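Local coordinates for putative Fe-S biosynthesis protein (PDB 2QGO) that probably takes part in iron-sulphur cluster biosynthesis, although its exact role is not established, at residues A[20-32]-A[72-84]. Sequence-based numbering, arbitrary orientation.
Sequences EILDKILILITDD and VKIYTSDFDKTML
D80 reaches from the short helix 78-81 to the end of strand 25-30, where it takes over from a parallel strand pairing. Its CB lies 4.2 Å from I29 CA. CG, anti to the carbonyl carbon (chi1 -69°), is turned onto the I29 side chain, 3.6 Å from I29 CB. At the tip the two oxygens part company. OD1 accepts twice from T30: the backbone N, at 2.9 Å, comes from above the carboxylate plane, while T30 OG1 approaches nearly along the C-O axis. OD2 rests against I29 CG2 and takes the hydroxyl of S77, whose OG in turn accepts D80 N as the helix N-cap. Bonds at both oxygens, from T30 on OD1 and S77 on OD2, hold the carboxylate against rotation. With an alanine here, T30 N and OG1 would probably both lose their acceptor and S77 OG the carboxylate it donates to, and the short helix would lose its polar tie to the strand end.

T30 CG2 packs on M83 CB at 3.7 Å. Two residues before T30, at L28 O, T76 OG1, anti to its own backbone N (chi1 -165°), donates almost straight along the carbonyl, replacing a main-chain donor. Before it the backbones pair directly: L26 N to K73 O, Y75 N to L26 O (2.6 Å) and L28 N to Y75 O. L26 and I74 share one face of the sheet, I27 and Y75 the other. L26 CD1 meets V72 CG1 at 3.6 Å and L28 CB meets I74 CD1; the Y75 ring turns its edge to L26 O. A water accepts from K73 N beside L22 O and K24 O. Strands 25-30 and 73-76 run parallel, and 50-55, antiparallel to 25-30, lies on its other side in the mixed sheet of the Fe-S biosynthesis family domain; an N-capped helical turn extends the pair.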
loop_
_atom_site.group_PDB
_atom_site.type_symbol
_atom_site.label_atom_id
_atom_site.label_comp_id
_atom_site.label_asym_id
_atom_site.label_seq_id
_atom_site.Cartn_x
_atom_site.Cartn_y
_atom_site.Cartn_z
ATOM N N GLU A 20 -1.638 2.541 13.635
ATOM C CA GLU A 20 -1.245 1.227 14.144
ATOM C C GLU A 20 -1.047 0.154 13.082
ATOM O O GLU A 20 -1.358 -1.008 13.327
ATOM C CB GLU A 20 -2.292 0.710 15.140
ATOM C CG GLU A 20 -2.610 1.639 16.309
ATOM C CD GLU A 20 -1.424 1.874 17.220
ATOM O OE1 GLU A 20 -0.460 1.074 17.182
ATOM O OE2 GLU A 20 -1.461 2.859 17.988
ATOM N N ILE A 21 -0.526 0.515 11.915
ATOM C CA ILE A 21 -0.342 -0.481 10.867
ATOM C C ILE A 21 1.076 -0.580 10.299
ATOM O O ILE A 21 1.310 -1.343 9.370
ATOM C CB ILE A 21 -1.301 -0.212 9.692
ATOM C CG1 ILE A 21 -1.019 1.178 9.118
ATOM C CG2 ILE A 21 -2.752 -0.350 10.153
ATOM C CD1 ILE A 21 -1.515 1.363 7.705
ATOM N N LEU A 22 2.013 0.188 10.852
ATOM C CA LEU A 22 3.389 0.186 10.358
ATOM C C LEU A 22 4.090 -1.164 10.530
ATOM O O LEU A 22 5.006 -1.508 9.785
ATOM C CB LEU A 22 4.196 1.279 11.068
ATOM C CG LEU A 22 5.651 1.477 10.617
ATOM C CD1 LEU A 22 5.707 1.863 9.144
ATOM C CD2 LEU A 22 6.295 2.547 11.474
ATOM N N ASP A 23 3.639 -1.920 11.518
ATOM C CA ASP A 23 4.194 -3.225 11.850
ATOM C C ASP A 23 3.456 -4.362 11.148
ATOM O O ASP A 23 3.783 -5.530 11.332
ATOM C CB ASP A 23 4.083 -3.433 13.361
ATOM C CG ASP A 23 2.628 -3.500 13.832
ATOM O OD1 ASP A 23 1.857 -2.524 13.599
ATOM O OD2 ASP A 23 2.249 -4.541 14.423
ATOM N N LYS A 24 2.454 -4.017 10.351
ATOM C CA LYS A 24 1.649 -5.011 9.664
ATOM C C LYS A 24 2.180 -5.419 8.296
ATOM O O LYS A 24 3.153 -4.860 7.788
ATOM C CB LYS A 24 0.232 -4.471 9.474
ATOM C CG LYS A 24 -0.483 -4.066 10.752
ATOM C CD LYS A 24 -0.888 -5.269 11.572
ATOM C CE LYS A 24 -1.786 -4.864 12.719
ATOM N NZ LYS A 24 -2.119 -6.049 13.552
ATOM N N ILE A 25 1.518 -6.411 7.705
ATOM C CA ILE A 25 1.870 -6.844 6.370
ATOM C C ILE A 25 1.187 -5.803 5.491
ATOM O O ILE A 25 -0.034 -5.642 5.545
ATOM C CB ILE A 25 1.288 -8.238 6.052
ATOM C CG1 ILE A 25 1.868 -9.277 7.018
ATOM C CG2 ILE A 25 1.563 -8.598 4.595
ATOM C CD1 ILE A 25 3.397 -9.345 7.027
ATOM N N LEU A 26 1.964 -5.075 4.703
ATOM C CA LEU A 26 1.380 -4.052 3.840
ATOM C C LEU A 26 1.415 -4.471 2.381
ATOM O O LEU A 26 2.398 -5.039 1.910
ATOM C CB LEU A 26 2.114 -2.720 4.006
ATOM C CG LEU A 26 2.115 -2.145 5.419
ATOM C CD1 LEU A 26 2.898 -0.844 5.424
ATOM C CD2 LEU A 26 0.672 -1.918 5.896
ATOM N N ILE A 27 0.327 -4.188 1.681
ATOM C CA ILE A 27 0.202 -4.521 0.272
ATOM C C ILE A 27 -0.119 -3.260 -0.514
ATOM O O ILE A 27 -1.169 -2.653 -0.320
ATOM C CB ILE A 27 -0.935 -5.544 0.052
ATOM C CG1 ILE A 27 -0.625 -6.833 0.813
ATOM C CG2 ILE A 27 -1.132 -5.798 -1.438
ATOM C CD1 ILE A 27 -1.788 -7.816 0.855
ATOM N N LEU A 28 0.797 -2.865 -1.391
ATOM C CA LEU A 28 0.600 -1.683 -2.222
ATOM C C LEU A 28 0.091 -2.161 -3.573
ATOM O O LEU A 28 0.723 -2.979 -4.228
ATOM C CB LEU A 28 1.923 -0.927 -2.395
ATOM C CG LEU A 28 1.968 0.259 -3.371
ATOM C CD1 LEU A 28 0.972 1.340 -2.934
ATOM C CD2 LEU A 28 3.400 0.827 -3.415
ATOM N N ILE A 29 -1.063 -1.664 -3.987
ATOM C CA ILE A 29 -1.619 -2.078 -5.265
ATOM C C ILE A 29 -2.365 -0.948 -5.943
ATOM O O ILE A 29 -2.653 0.082 -5.330
ATOM C CB ILE A 29 -2.594 -3.242 -5.083
ATOM C CG1 ILE A 29 -3.725 -2.809 -4.157
ATOM C CG2 ILE A 29 -1.866 -4.446 -4.513
ATOM C CD1 ILE A 29 -4.861 -3.788 -4.090
ATOM N N THR A 30 -2.663 -1.145 -7.223
ATOM C CA THR A 30 -3.417 -0.157 -7.978
ATOM C C THR A 30 -4.844 -0.521 -7.637
ATOM O O THR A 30 -5.139 -1.671 -7.327
ATOM C CB THR A 30 -3.249 -0.323 -9.502
ATOM O OG1 THR A 30 -3.867 -1.550 -9.906
ATOM C CG2 THR A 30 -1.784 -0.358 -9.889
ATOM N N ASP A 31 -5.736 0.448 -7.680
ATOM C CA ASP A 31 -7.120 0.162 -7.369
ATOM C C ASP A 31 -7.963 0.605 -8.552
ATOM O O ASP A 31 -8.401 1.748 -8.604
ATOM C CB ASP A 31 -7.542 0.920 -6.109
ATOM C CG ASP A 31 -8.879 0.460 -5.583
ATOM O OD1 ASP A 31 -9.582 -0.273 -6.318
ATOM O OD2 ASP A 31 -9.230 0.834 -4.443
ATOM N N ASP A 32 -8.175 -0.297 -9.506
ATOM C CA ASP A 32 -8.972 0.020 -10.679
ATOM C C ASP A 32 -10.376 -0.573 -10.557
ATOM O O ASP A 32 -11.122 -0.628 -11.535
ATOM C CB ASP A 32 -8.285 -0.510 -11.942
ATOM C CG ASP A 32 -8.173 -2.020 -11.961
ATOM O OD1 ASP A 32 -8.536 -2.668 -10.958
ATOM O OD2 ASP A 32 -7.718 -2.562 -12.985
ATOM N N VAL A 72 9.881 -2.393 6.846
ATOM C CA VAL A 72 8.461 -2.469 6.574
ATOM C C VAL A 72 8.202 -3.701 5.716
ATOM O O VAL A 72 8.867 -3.915 4.699
ATOM C CB VAL A 72 7.974 -1.203 5.831
ATOM C CG1 VAL A 72 6.496 -1.330 5.480
ATOM C CG2 VAL A 72 8.215 0.024 6.703
ATOM N N LYS A 73 7.246 -4.520 6.135
ATOM C CA LYS A 73 6.902 -5.718 5.381
ATOM C C LYS A 73 5.850 -5.317 4.349
ATOM O O LYS A 73 4.652 -5.461 4.586
ATOM C CB LYS A 73 6.356 -6.787 6.324
ATOM C CG LYS A 73 7.353 -7.184 7.403
ATOM C CD LYS A 73 6.741 -8.130 8.415
ATOM C CE LYS A 73 7.782 -8.597 9.404
ATOM N NZ LYS A 73 7.189 -9.499 10.434
ATOM N N ILE A 74 6.316 -4.791 3.220
ATOM C CA ILE A 74 5.429 -4.334 2.155
ATOM C C ILE A 74 5.565 -5.176 0.895
ATOM O O ILE A 74 6.668 -5.461 0.442
ATOM C CB ILE A 74 5.676 -2.825 1.837
ATOM C CG1 ILE A 74 4.792 -2.377 0.667
ATOM C CG2 ILE A 74 7.159 -2.574 1.547
ATOM C CD1 ILE A 74 4.737 -0.869 0.485
ATOM N N TYR A 75 4.424 -5.559 0.332
ATOM C CA TYR A 75 4.371 -6.411 -0.855
ATOM C C TYR A 75 3.508 -5.854 -1.982
ATOM O O TYR A 75 2.832 -4.841 -1.830
ATOM C CB TYR A 75 3.795 -7.774 -0.476
ATOM C CG TYR A 75 4.614 -8.550 0.525
ATOM C CD1 TYR A 75 5.385 -9.634 0.120
ATOM C CD2 TYR A 75 4.614 -8.210 1.879
ATOM C CE1 TYR A 75 6.138 -10.369 1.036
ATOM C CE2 TYR A 75 5.374 -8.941 2.814
ATOM C CZ TYR A 75 6.133 -10.023 2.377
ATOM O OH TYR A 75 6.890 -10.768 3.263
ATOM N N THR A 76 3.541 -6.558 -3.111
ATOM C CA THR A 76 2.740 -6.222 -4.280
ATOM C C THR A 76 2.666 -7.470 -5.164
ATOM O O THR A 76 3.149 -8.533 -4.779
ATOM C CB THR A 76 3.344 -5.047 -5.074
ATOM O OG1 THR A 76 2.359 -4.531 -5.976
ATOM C CG2 THR A 76 4.562 -5.495 -5.869
ATOM N N SER A 77 2.045 -7.350 -6.332
ATOM C CA SER A 77 1.927 -8.490 -7.237
ATOM C C SER A 77 2.610 -8.207 -8.567
ATOM O O SER A 77 3.006 -7.073 -8.852
ATOM C CB SER A 77 0.450 -8.847 -7.473
ATOM O OG SER A 77 -0.251 -7.818 -8.152
ATOM N N ASP A 78 2.760 -9.240 -9.384
ATOM C CA ASP A 78 3.409 -9.056 -10.672
ATOM C C ASP A 78 2.601 -8.094 -11.526
ATOM O O ASP A 78 3.151 -7.288 -12.276
ATOM C CB ASP A 78 3.612 -10.416 -11.355
ATOM C CG ASP A 78 4.784 -11.189 -10.751
ATOM O OD1 ASP A 78 5.870 -10.579 -10.612
ATOM O OD2 ASP A 78 4.635 -12.393 -10.410
ATOM N N PHE A 79 1.286 -8.145 -11.385
ATOM C CA PHE A 79 0.432 -7.240 -12.141
ATOM C C PHE A 79 0.574 -5.793 -11.679
ATOM O O PHE A 79 0.711 -4.873 -12.490
ATOM C CB PHE A 79 -1.029 -7.636 -11.986
ATOM C CG PHE A 79 -1.979 -6.625 -12.554
ATOM C CD1 PHE A 79 -2.050 -6.422 -13.935
ATOM C CD2 PHE A 79 -2.781 -5.853 -11.714
ATOM C CE1 PHE A 79 -2.910 -5.464 -14.473
ATOM C CE2 PHE A 79 -3.649 -4.888 -12.242
ATOM C CZ PHE A 79 -3.714 -4.692 -13.622
ATOM N N ASP A 80 0.502 -5.593 -10.368
ATOM C CA ASP A 80 0.591 -4.253 -9.802
ATOM C C ASP A 80 1.966 -3.596 -9.934
ATOM O O ASP A 80 2.055 -2.375 -9.987
ATOM C CB ASP A 80 0.166 -4.276 -8.327
ATOM C CG ASP A 80 -1.318 -4.544 -8.149
ATOM O OD1 ASP A 80 -2.144 -3.672 -8.518
ATOM O OD2 ASP A 80 -1.666 -5.630 -7.636
ATOM N N LYS A 81 3.032 -4.387 -10.007
ATOM C CA LYS A 81 4.363 -3.792 -10.108
ATOM C C LYS A 81 4.636 -3.063 -11.421
ATOM O O LYS A 81 5.517 -2.201 -11.480
ATOM C CB LYS A 81 5.450 -4.842 -9.865
ATOM C CG LYS A 81 5.505 -5.914 -10.924
ATOM C CD LYS A 81 6.595 -6.947 -10.650
ATOM C CE LYS A 81 6.637 -7.938 -11.806
ATOM N NZ LYS A 81 7.540 -9.094 -11.566
ATOM N N THR A 82 3.882 -3.381 -12.471
ATOM C CA THR A 82 4.097 -2.716 -13.748
ATOM C C THR A 82 3.635 -1.260 -13.720
ATOM O O THR A 82 4.113 -0.435 -14.508
ATOM C CB THR A 82 3.395 -3.466 -14.903
ATOM O OG1 THR A 82 2.040 -3.760 -14.545
ATOM C CG2 THR A 82 4.117 -4.764 -15.197
ATOM N N MET A 83 2.721 -0.933 -12.810
ATOM C CA MET A 83 2.243 0.442 -12.704
ATOM C C MET A 83 2.931 1.228 -11.590
ATOM O O MET A 83 2.625 2.404 -11.370
ATOM C CB MET A 83 0.728 0.469 -12.498
ATOM C CG MET A 83 -0.029 0.998 -13.719
ATOM S SD MET A 83 -1.562 0.092 -13.916
ATOM C CE MET A 83 -0.897 -1.504 -14.397
ATOM N N LEU A 84 3.849 0.580 -10.878
ATOM C CA LEU A 84 4.576 1.263 -9.815
ATOM C C LEU A 84 5.801 1.847 -10.495
ATOM O O LEU A 84 6.021 1.600 -11.684
ATOM C CB LEU A 84 4.970 0.280 -8.706
ATOM C CG LEU A 84 3.753 -0.380 -8.041
ATOM C CD1 LEU A 84 4.192 -1.375 -6.970
ATOM C CD2 LEU A 84 2.867 0.707 -7.439
HETATM O O HOH W 1 5.627 -3.865 8.387
#